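Local structure of putative cytochrome P450 120 (Synechocystis sp., 2VE3) at residues F58-L63 against I346-A351; A64-F69 against N376-H381; R323-D328 against W340-Q345. The protein binds heme and retinoic acid and probably works as a monooxygenase of the cytochrome P450 family. All coordinates share one frame; numbering follows the deposited sequence.

Overall arrangement
The contacts lie on one side of the chain's centre. Contact 2 is the most surface-facing, with R66 and P378 exposed; contacts 1 and 3 have no exposed touching residue. Contacts 1 and 2 share helix 62-68, contact 1 at its start, contact 2 at its C-terminal half and the residue after it, and they meet where N65 ND2 bonds weakly to T349 OG1. Contact 3 joins neighbouring strands of a mixed sheet; strand 341-345 runs into the helix of contact 1 and also pairs with strand 54-59. Contact 1 makes two bonds to side-chain oxygens, one from a backbone N; contact 2 joins one side-chain-to-backbone bond to an aromatic patch; contact 3 is backbone pairing whose side chains reach both bound groups.

Contact 1 (F58-L63 against I346-A351); sequences FISGAL and ISQTHA
G61 and T349 bring the two backbones closest, their CA atoms 4.3 Å apart, where the chain leaves strand 54-59 and enters helix 62-68. Segment 346-351 begins as a short helix, with H350 N bonded to I346 O. G61 holds the N-cap position of helix 62-68, and its backbone takes a positive phi of 92° at which a CB would press on the carbonyl O of S60; a residue without a side chain fits there. Its amide N gives a nearly straight bond to T349 OG1 (2.8 Å). That hydroxyl stands beside the T349 backbone N (chi1 -54°), where it also bonds to Q345 O one helical turn back, while T349 CG2 packs 3.6 Å from G61 CA. This is the P450 junction between the mixed beta sheet and the short helix that follows strand 341-345; R313, the arginine of the family's ExxR motif, bonds to H350 O. One residue before T349, Q348 reaches across with an extended chain and donates from NE2 to S60 OG (3.2 Å), a bent bond whose acceptor lies 23° out of the amide plane. Q348 OE1 comes to the edge of the F58 ring, 4.2 Å from CD1, and is buried without a polar partner. S60 OG also bonds to a water at 2.8 Å, which reaches Q348 O only weakly. F58 touches retinoic acid.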
# COMPACT_ATOMS: atom_id res chain seq x y z
N PHE A 58 1.84 5.63 -19.74
CA PHE A 58 1.63 4.42 -18.94
C PHE A 58 2.37 3.22 -19.56
O PHE A 58 2.19 2.90 -20.74
CB PHE A 58 0.14 4.10 -18.84
CG PHE A 58 -0.61 4.90 -17.78
CD1 PHE A 58 -1.38 4.24 -16.83
CD2 PHE A 58 -0.58 6.30 -17.77
CE1 PHE A 58 -2.09 4.96 -15.86
CE2 PHE A 58 -1.29 7.01 -16.80
CZ PHE A 58 -2.05 6.34 -15.85
N ILE A 59 3.18 2.55 -18.74
CA ILE A 59 3.91 1.35 -19.12
C ILE A 59 3.65 0.24 -18.10
O ILE A 59 3.20 0.53 -16.97
CB ILE A 59 5.44 1.61 -19.19
CG1 ILE A 59 6.00 2.04 -17.81
CG2 ILE A 59 5.76 2.61 -20.30
CD1 ILE A 59 7.52 2.16 -17.73
N SER A 60 3.92 -1.00 -18.49
CA SER A 60 3.85 -2.17 -17.58
C SER A 60 4.66 -3.40 -18.07
O SER A 60 5.18 -3.42 -19.18
CB SER A 60 2.40 -2.56 -17.30
OG SER A 60 1.78 -3.04 -18.48
N GLY A 61 4.75 -4.42 -17.22
CA GLY A 61 5.52 -5.61 -17.57
C GLY A 61 6.95 -5.52 -17.10
O GLY A 61 7.45 -4.44 -16.78
N ALA A 62 7.62 -6.68 -17.07
CA ALA A 62 8.98 -6.81 -16.53
C ALA A 62 9.98 -5.82 -17.17
O ALA A 62 10.74 -5.16 -16.47
CB ALA A 62 9.46 -8.25 -16.68
N LEU A 63 9.96 -5.73 -18.49
CA LEU A 63 10.95 -4.93 -19.20
C LEU A 63 10.77 -3.44 -19.00
O LEU A 63 11.75 -2.71 -18.86
CB LEU A 63 10.97 -5.27 -20.69
CG LEU A 63 11.51 -6.63 -21.15
CD1 LEU A 63 12.08 -6.46 -22.53
CD2 LEU A 63 12.58 -7.20 -20.23
N ILE A 346 1.48 -1.54 -11.73
CA ILE A 346 1.64 -2.83 -11.05
C ILE A 346 0.45 -3.75 -11.37
O ILE A 346 0.62 -4.94 -11.62
CB ILE A 346 1.80 -2.65 -9.51
CG1 ILE A 346 2.98 -1.73 -9.19
CG2 ILE A 346 1.94 -4.01 -8.80
CD1 ILE A 346 2.98 -1.23 -7.77
N SER A 347 -0.75 -3.19 -11.36
CA SER A 347 -1.95 -3.94 -11.72
C SER A 347 -1.84 -4.56 -13.13
O SER A 347 -2.23 -5.70 -13.32
CB SER A 347 -3.18 -3.03 -11.60
OG SER A 347 -2.95 -1.79 -12.26
N GLN A 348 -1.33 -3.80 -14.10
CA GLN A 348 -1.16 -4.34 -15.46
C GLN A 348 -0.07 -5.43 -15.52
O GLN A 348 -0.27 -6.48 -16.15
CB GLN A 348 -0.90 -3.22 -16.49
CG GLN A 348 -2.00 -2.17 -16.58
CD GLN A 348 -1.63 -0.93 -17.42
OE1 GLN A 348 -2.19 0.14 -17.21
NE2 GLN A 348 -0.70 -1.08 -18.37
N THR A 349 1.07 -5.18 -14.88
CA THR A 349 2.18 -6.15 -14.86
C THR A 349 1.72 -7.49 -14.30
O THR A 349 2.06 -8.54 -14.84
CB THR A 349 3.40 -5.64 -14.06
OG1 THR A 349 3.79 -4.36 -14.55
CG2 THR A 349 4.59 -6.60 -14.19
N HIS A 350 0.92 -7.43 -13.23
CA HIS A 350 0.45 -8.63 -12.54
C HIS A 350 -0.68 -9.36 -13.25
O HIS A 350 -1.06 -10.45 -12.85
CB HIS A 350 0.04 -8.28 -11.11
CG HIS A 350 1.20 -7.96 -10.21
ND1 HIS A 350 1.06 -7.78 -8.85
CD2 HIS A 350 2.51 -7.76 -10.48
CE1 HIS A 350 2.24 -7.50 -8.33
NE2 HIS A 350 3.13 -7.47 -9.29
N ALA A 351 -1.21 -8.74 -14.30
CA ALA A 351 -2.23 -9.35 -15.14
C ALA A 351 -1.66 -9.83 -16.48
O ALA A 351 -2.40 -10.32 -17.33
CB ALA A 351 -3.41 -8.38 -15.37
O HOH W 1 1.83 -5.84 -18.70

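Contact 2 (A64-F69 against N376-H381); sequences ANRFLF and NPPFAH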
# COMPACT_ATOMS: atom_id res chain seq x y z
N ALA A 64 9.52 -2.98 -18.99
CA ALA A 64 9.21 -1.58 -18.71
C ALA A 64 9.57 -1.22 -17.26
O ALA A 64 10.05 -0.12 -16.99
CB ALA A 64 7.75 -1.29 -19.00
N ASN A 65 9.36 -2.18 -16.35
CA ASN A 65 9.73 -2.03 -14.94
C ASN A 65 11.24 -2.00 -14.76
O ASN A 65 11.76 -1.28 -13.91
CB ASN A 65 9.12 -3.13 -14.07
CG ASN A 65 7.62 -3.03 -13.96
OD1 ASN A 65 7.03 -2.00 -14.28
ND2 ASN A 65 6.98 -4.11 -13.54
N ARG A 66 11.93 -2.81 -15.56
CA ARG A 66 13.39 -2.82 -15.60
C ARG A 66 13.92 -1.44 -16.02
O ARG A 66 14.71 -0.83 -15.33
CB ARG A 66 13.87 -3.94 -16.55
CG ARG A 66 15.38 -4.17 -16.57
CD ARG A 66 15.77 -5.20 -17.63
NE ARG A 66 15.42 -6.58 -17.27
CZ ARG A 66 15.55 -7.64 -18.07
NH1 ARG A 66 16.03 -7.49 -19.31
NH2 ARG A 66 15.21 -8.85 -17.64
N PHE A 67 13.45 -0.96 -17.17
CA PHE A 67 13.73 0.38 -17.69
C PHE A 67 13.57 1.50 -16.63
O PHE A 67 14.47 2.34 -16.44
CB PHE A 67 12.81 0.58 -18.92
CG PHE A 67 12.66 2.01 -19.37
CD1 PHE A 67 13.73 2.72 -19.93
CD2 PHE A 67 11.43 2.65 -19.28
CE1 PHE A 67 13.58 4.04 -20.35
CE2 PHE A 67 11.27 3.97 -19.70
CZ PHE A 67 12.35 4.67 -20.24
N LEU A 68 12.43 1.48 -15.95
CA LEU A 68 12.10 2.51 -14.96
C LEU A 68 12.95 2.41 -13.69
O LEU A 68 13.16 3.40 -13.02
CB LEU A 68 10.60 2.46 -14.63
CG LEU A 68 9.96 3.68 -13.95
CD1 LEU A 68 9.78 4.87 -14.89
CD2 LEU A 68 8.63 3.25 -13.42
N PHE A 69 13.45 1.21 -13.38
CA PHE A 69 14.28 1.01 -12.19
C PHE A 69 15.76 0.80 -12.53
O PHE A 69 16.50 0.15 -11.78
CB PHE A 69 13.74 -0.14 -11.32
CG PHE A 69 12.27 -0.01 -10.96
CD1 PHE A 69 11.73 1.20 -10.54
CD2 PHE A 69 11.43 -1.14 -11.02
CE1 PHE A 69 10.37 1.30 -10.21
CE2 PHE A 69 10.07 -1.04 -10.69
CZ PHE A 69 9.55 0.19 -10.28
N ASN A 376 10.69 -16.33 -13.63
CA ASN A 376 10.24 -15.20 -14.45
C ASN A 376 11.40 -14.19 -14.57
O ASN A 376 12.35 -14.25 -13.77
CB ASN A 376 9.00 -14.53 -13.83
CG ASN A 376 7.68 -14.92 -14.52
OD1 ASN A 376 7.66 -15.35 -15.68
ND2 ASN A 376 6.57 -14.76 -13.81
N PRO A 377 11.34 -13.28 -15.55
CA PRO A 377 12.32 -12.18 -15.57
C PRO A 377 12.27 -11.33 -14.29
O PRO A 377 11.28 -11.40 -13.55
CB PRO A 377 11.89 -11.34 -16.79
CG PRO A 377 10.50 -11.77 -17.11
CD PRO A 377 10.44 -13.22 -16.72
N PRO A 378 13.35 -10.59 -13.98
CA PRO A 378 13.29 -9.63 -12.88
C PRO A 378 12.16 -8.61 -13.06
O PRO A 378 11.81 -8.28 -14.19
CB PRO A 378 14.64 -8.92 -12.95
CG PRO A 378 15.55 -9.93 -13.60
CD PRO A 378 14.69 -10.65 -14.59
N PHE A 379 11.60 -8.15 -11.95
CA PHE A 379 10.58 -7.06 -11.95
C PHE A 379 9.22 -7.49 -12.49
O PHE A 379 8.46 -6.67 -13.03
CB PHE A 379 11.10 -5.80 -12.65
CG PHE A 379 12.36 -5.23 -12.04
CD1 PHE A 379 12.34 -4.67 -10.77
CD2 PHE A 379 13.56 -5.26 -12.74
CE1 PHE A 379 13.50 -4.14 -10.19
CE2 PHE A 379 14.74 -4.72 -12.18
CZ PHE A 379 14.70 -4.17 -10.90
N ALA A 380 8.92 -8.77 -12.31
CA ALA A 380 7.69 -9.39 -12.77
C ALA A 380 6.60 -9.38 -11.67
O ALA A 380 5.39 -9.30 -11.95
CB ALA A 380 7.99 -10.82 -13.22
N HIS A 381 7.04 -9.47 -10.43
CA HIS A 381 6.20 -9.39 -9.25
C HIS A 381 6.70 -8.14 -8.52
O HIS A 381 7.77 -8.13 -7.92
CB HIS A 381 6.39 -10.66 -8.42
CG HIS A 381 5.53 -10.75 -7.20
ND1 HIS A 381 4.17 -10.94 -7.25
CD2 HIS A 381 5.86 -10.73 -5.89
CE1 HIS A 381 3.69 -11.00 -6.02
NE2 HIS A 381 4.69 -10.89 -5.18
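N65 and R66 of helix 62-68, with F69 just past its end, meet F379 and the prolines before it in a mixed polar and aromatic contact between a short helix and the long loop leading toward the heme-binding cysteine segment. The polar part is one bond: N65 ND2 donates to F379 O at 3.0 Å, with an N-H...O angle of 172°. The acceptor lies in the N65 amide plane and the donor in the carbonyl plane. The same ND2 has a weak second bond to T349 OG1. Beside this bond CB of N65 touches CB of F379 at 3.6 Å. F379 has a positive phi of 72°, and its CG lies beside its own backbone N (chi1 -59°), which carries the ring back against the helix. N65 O lies over one face of the ring, while F379 CD2 lies 3.8 Å from R66 CA. On the ring's other ortho side, F379 CD1 approaches the edge of the F69 ring, 3.7 Å from CD2; the centroids are 5.5 Å apart and the planes obliquely turned. The F69 ring also meets Y344 edge-to-face. On the solvent side the R66 guanidinium meets P378 edge-on, with NH2 3.6 Å from CD. The irregular coil, free of helix or strand and placed before the cysteine loop, is the region known in P450s as the meander.

Contact 3 (R323-D328 against W340-Q345); sequences RELIQD and WLVSYQ. With HEM (protoporphyrin IX containing Fe), chain C; REA (retinoic acid), chain D.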
# COMPACT_ATOMS: atom_id res chain seq x y z
N ARG A 323 6.74 8.97 -12.19
CA ARG A 323 8.11 9.49 -12.33
C ARG A 323 8.10 10.60 -13.36
O ARG A 323 7.43 10.48 -14.38
CB ARG A 323 9.07 8.38 -12.79
CG ARG A 323 9.14 7.14 -11.90
CD ARG A 323 9.83 7.40 -10.57
NE ARG A 323 10.00 6.18 -9.77
CZ ARG A 323 9.13 5.73 -8.87
NH1 ARG A 323 8.01 6.39 -8.61
NH2 ARG A 323 9.39 4.62 -8.19
N GLU A 324 8.81 11.69 -13.09
CA GLU A 324 9.06 12.69 -14.11
C GLU A 324 10.33 12.29 -14.87
O GLU A 324 11.31 11.87 -14.27
CB GLU A 324 9.24 14.10 -13.51
CG GLU A 324 9.34 15.18 -14.60
CD GLU A 324 9.66 16.56 -14.08
OE1 GLU A 324 9.40 16.85 -12.89
OE2 GLU A 324 10.18 17.38 -14.88
N LEU A 325 10.30 12.42 -16.19
CA LEU A 325 11.52 12.25 -16.98
C LEU A 325 12.35 13.53 -16.86
O LEU A 325 11.87 14.61 -17.19
CB LEU A 325 11.18 11.97 -18.44
CG LEU A 325 10.64 10.58 -18.76
CD1 LEU A 325 9.55 10.68 -19.83
CD2 LEU A 325 11.78 9.64 -19.18
N ILE A 326 13.57 13.40 -16.35
CA ILE A 326 14.48 14.56 -16.25
C ILE A 326 15.54 14.55 -17.36
O ILE A 326 16.19 15.57 -17.62
CB ILE A 326 15.09 14.73 -14.83
CG1 ILE A 326 15.83 13.47 -14.37
CG2 ILE A 326 13.99 15.11 -13.81
CD1 ILE A 326 16.84 13.72 -13.26
N GLN A 327 15.67 13.39 -18.00
CA GLN A 327 16.36 13.23 -19.28
C GLN A 327 15.36 12.84 -20.36
O GLN A 327 14.29 12.31 -20.06
CB GLN A 327 17.38 12.10 -19.19
CG GLN A 327 18.79 12.54 -18.94
CD GLN A 327 19.78 11.50 -19.42
OE1 GLN A 327 19.89 10.41 -18.83
NE2 GLN A 327 20.49 11.80 -20.51
N ASP A 328 15.72 13.12 -21.61
CA ASP A 328 14.99 12.66 -22.79
C ASP A 328 15.34 11.18 -22.99
O ASP A 328 16.52 10.80 -22.89
CB ASP A 328 15.45 13.48 -24.00
CG ASP A 328 14.31 13.88 -24.92
OD1 ASP A 328 14.37 13.47 -26.11
OD2 ASP A 328 13.38 14.60 -24.48
N TRP A 340 7.84 15.08 -19.27
CA TRP A 340 6.61 14.30 -19.26
C TRP A 340 6.75 13.32 -18.10
O TRP A 340 7.87 13.05 -17.64
CB TRP A 340 6.48 13.50 -20.55
CG TRP A 340 6.03 14.26 -21.76
CD1 TRP A 340 6.37 15.54 -22.13
CD2 TRP A 340 5.21 13.75 -22.82
NE1 TRP A 340 5.78 15.86 -23.33
CE2 TRP A 340 5.07 14.77 -23.78
CE3 TRP A 340 4.57 12.52 -23.03
CZ2 TRP A 340 4.31 14.60 -24.94
CZ3 TRP A 340 3.81 12.35 -24.17
CH2 TRP A 340 3.69 13.39 -25.12
N LEU A 341 5.62 12.78 -17.65
CA LEU A 341 5.61 11.74 -16.63
C LEU A 341 5.45 10.34 -17.21
O LEU A 341 4.82 10.15 -18.25
CB LEU A 341 4.47 11.98 -15.64
CG LEU A 341 4.68 12.73 -14.35
CD1 LEU A 341 5.49 14.01 -14.54
CD2 LEU A 341 3.32 13.01 -13.72
N VAL A 342 6.02 9.36 -16.52
CA VAL A 342 5.82 7.96 -16.78
C VAL A 342 5.14 7.37 -15.55
O VAL A 342 5.48 7.71 -14.41
CB VAL A 342 7.17 7.21 -17.01
CG1 VAL A 342 6.95 5.74 -17.36
CG2 VAL A 342 7.97 7.88 -18.08
N SER A 343 4.16 6.50 -15.79
CA SER A 343 3.51 5.74 -14.72
C SER A 343 3.69 4.25 -14.93
O SER A 343 3.35 3.72 -16.00
CB SER A 343 2.01 6.03 -14.67
OG SER A 343 1.39 5.30 -13.62
N TYR A 344 4.21 3.56 -13.91
CA TYR A 344 4.39 2.13 -13.99
C TYR A 344 3.21 1.48 -13.29
O TYR A 344 2.88 1.83 -12.15
CB TYR A 344 5.76 1.68 -13.42
CG TYR A 344 5.87 1.66 -11.91
CD1 TYR A 344 5.61 0.50 -11.17
CD2 TYR A 344 6.27 2.80 -11.21
CE1 TYR A 344 5.71 0.48 -9.77
CE2 TYR A 344 6.38 2.80 -9.83
CZ TYR A 344 6.09 1.64 -9.11
OH TYR A 344 6.21 1.65 -7.76
N GLN A 345 2.54 0.58 -14.00
CA GLN A 345 1.27 0.03 -13.53
C GLN A 345 1.47 -1.40 -13.05
O GLN A 345 1.64 -2.33 -13.85
CB GLN A 345 0.22 0.10 -14.63
CG GLN A 345 -0.18 1.54 -14.99
CD GLN A 345 -1.00 2.19 -13.87
OE1 GLN A 345 -2.06 1.69 -13.50
NE2 GLN A 345 -0.48 3.28 -13.30
CHA HEM C . 6.59 3.00 -1.13
CHB HEM C . 3.45 -0.63 -1.88
CHC HEM C . 2.78 -1.07 2.92
CHD HEM C . 5.46 2.87 3.65
C1A HEM C . 5.82 2.04 -1.78
C2A HEM C . 5.74 1.79 -3.21
C3A HEM C . 4.88 0.77 -3.40
C4A HEM C . 4.37 0.37 -2.11
CMA HEM C . 4.45 0.14 -4.74
CAA HEM C . 6.56 2.53 -4.29
CBA HEM C . 5.81 3.73 -4.88
CGA HEM C . 6.78 4.46 -5.79
O1A HEM C . 7.21 3.84 -6.80
O2A HEM C . 7.12 5.65 -5.50
C1B HEM C . 3.03 -1.10 -0.65
C2B HEM C . 2.20 -2.27 -0.40
C3B HEM C . 2.02 -2.39 0.93
C4B HEM C . 2.73 -1.30 1.56
CMB HEM C . 1.65 -3.19 -1.51
CAB HEM C . 1.21 -3.46 1.73
CBB HEM C . 1.11 -4.75 1.37
C1C HEM C . 3.49 -0.08 3.56
C2C HEM C . 3.62 0.09 4.99
C3C HEM C . 4.36 1.19 5.21
C4C HEM C . 4.70 1.75 3.90
CMC HEM C . 3.02 -0.86 6.07
CAC HEM C . 4.81 1.77 6.58
CBC HEM C . 3.99 2.40 7.42
C1D HEM C . 5.93 3.32 2.43
C2D HEM C . 6.62 4.57 2.25
C3D HEM C . 6.97 4.62 0.75
C4D HEM C . 6.49 3.37 0.20
CMD HEM C . 6.92 5.64 3.33
CAD HEM C . 7.70 5.75 -0.01
CBD HEM C . 9.12 5.27 -0.30
CGD HEM C . 9.91 6.34 -1.02
O1D HEM C . 11.15 6.19 -1.10
O2D HEM C . 9.32 7.35 -1.51
NA HEM C . 4.97 1.16 -1.15
NB HEM C . 3.32 -0.52 0.57
NC HEM C . 4.15 0.95 2.92
ND HEM C . 5.89 2.63 1.22
FE HEM C . 4.79 0.85 0.94
C1 REA D . 2.14 4.65 -0.55
C2 REA D . 3.13 5.40 0.33
C3 REA D . 3.86 6.46 -0.50
C4 REA D . 2.88 7.55 -0.94
C5 REA D . 1.57 6.99 -1.45
C6 REA D . 1.21 5.65 -1.27
C7 REA D . -0.09 5.20 -1.77
C8 REA D . -0.27 4.95 -3.20
C9 REA D . -1.63 4.66 -3.70
C10 REA D . -1.83 4.86 -5.12
C11 REA D . -2.53 3.93 -5.99
C12 REA D . -2.21 4.16 -7.40
C13 REA D . -3.24 4.23 -8.44
C14 REA D . -2.71 4.34 -9.75
C15 REA D . -3.38 3.87 -10.95
C16 REA D . 2.89 3.83 -1.62
C17 REA D . 1.36 3.71 0.37
C18 REA D . 0.64 7.94 -2.16
C19 REA D . -2.76 4.21 -2.81
C20 REA D . -4.71 4.22 -8.12
O1 REA D . -4.46 3.28 -10.89
O2 REA D . -2.86 4.08 -12.06
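R323 and V342 pair in the antiparallel part of the mixed five-stranded beta sheet of the P450 fold, at the end where it reaches the heme and the substrate pocket. The strand axes run at 142°. R323 and V342 form a hydrogen-bonded pair, R323 N to V342 O and V342 N to R323 O, each 2.8 Å; L325 N to W340 O (2.9 Å) continues it past the non-hydrogen-bonded pair of E324 and L341. L325 CD1 packs 3.7 Å from V342 CG2, while L341 CD1 comes against E324 CB. A bend in the R323 chain (chi2 -71°) turns its guanidinium edge-on to a heme propionate: NH2 donates to HEM O1A at 2.7 Å, and NH1 adds weak bonds to both oxygens. Y344 OH gives the same O1A a 2.6 Å bond, and Y344 CE2 lies over a guanidinium face. On the retinoic acid side, Q345 NE2 donates to REA O2 at 2.8 Å and to S343 OG at 2.8 Å. With a leucine in place of Q345, the carboxyl group of the retinoic acid and the S343 hydroxyl would probably both lose this donor. Arginine bound to a heme propionate from this sheet strand is a common feature of the P450 heme site.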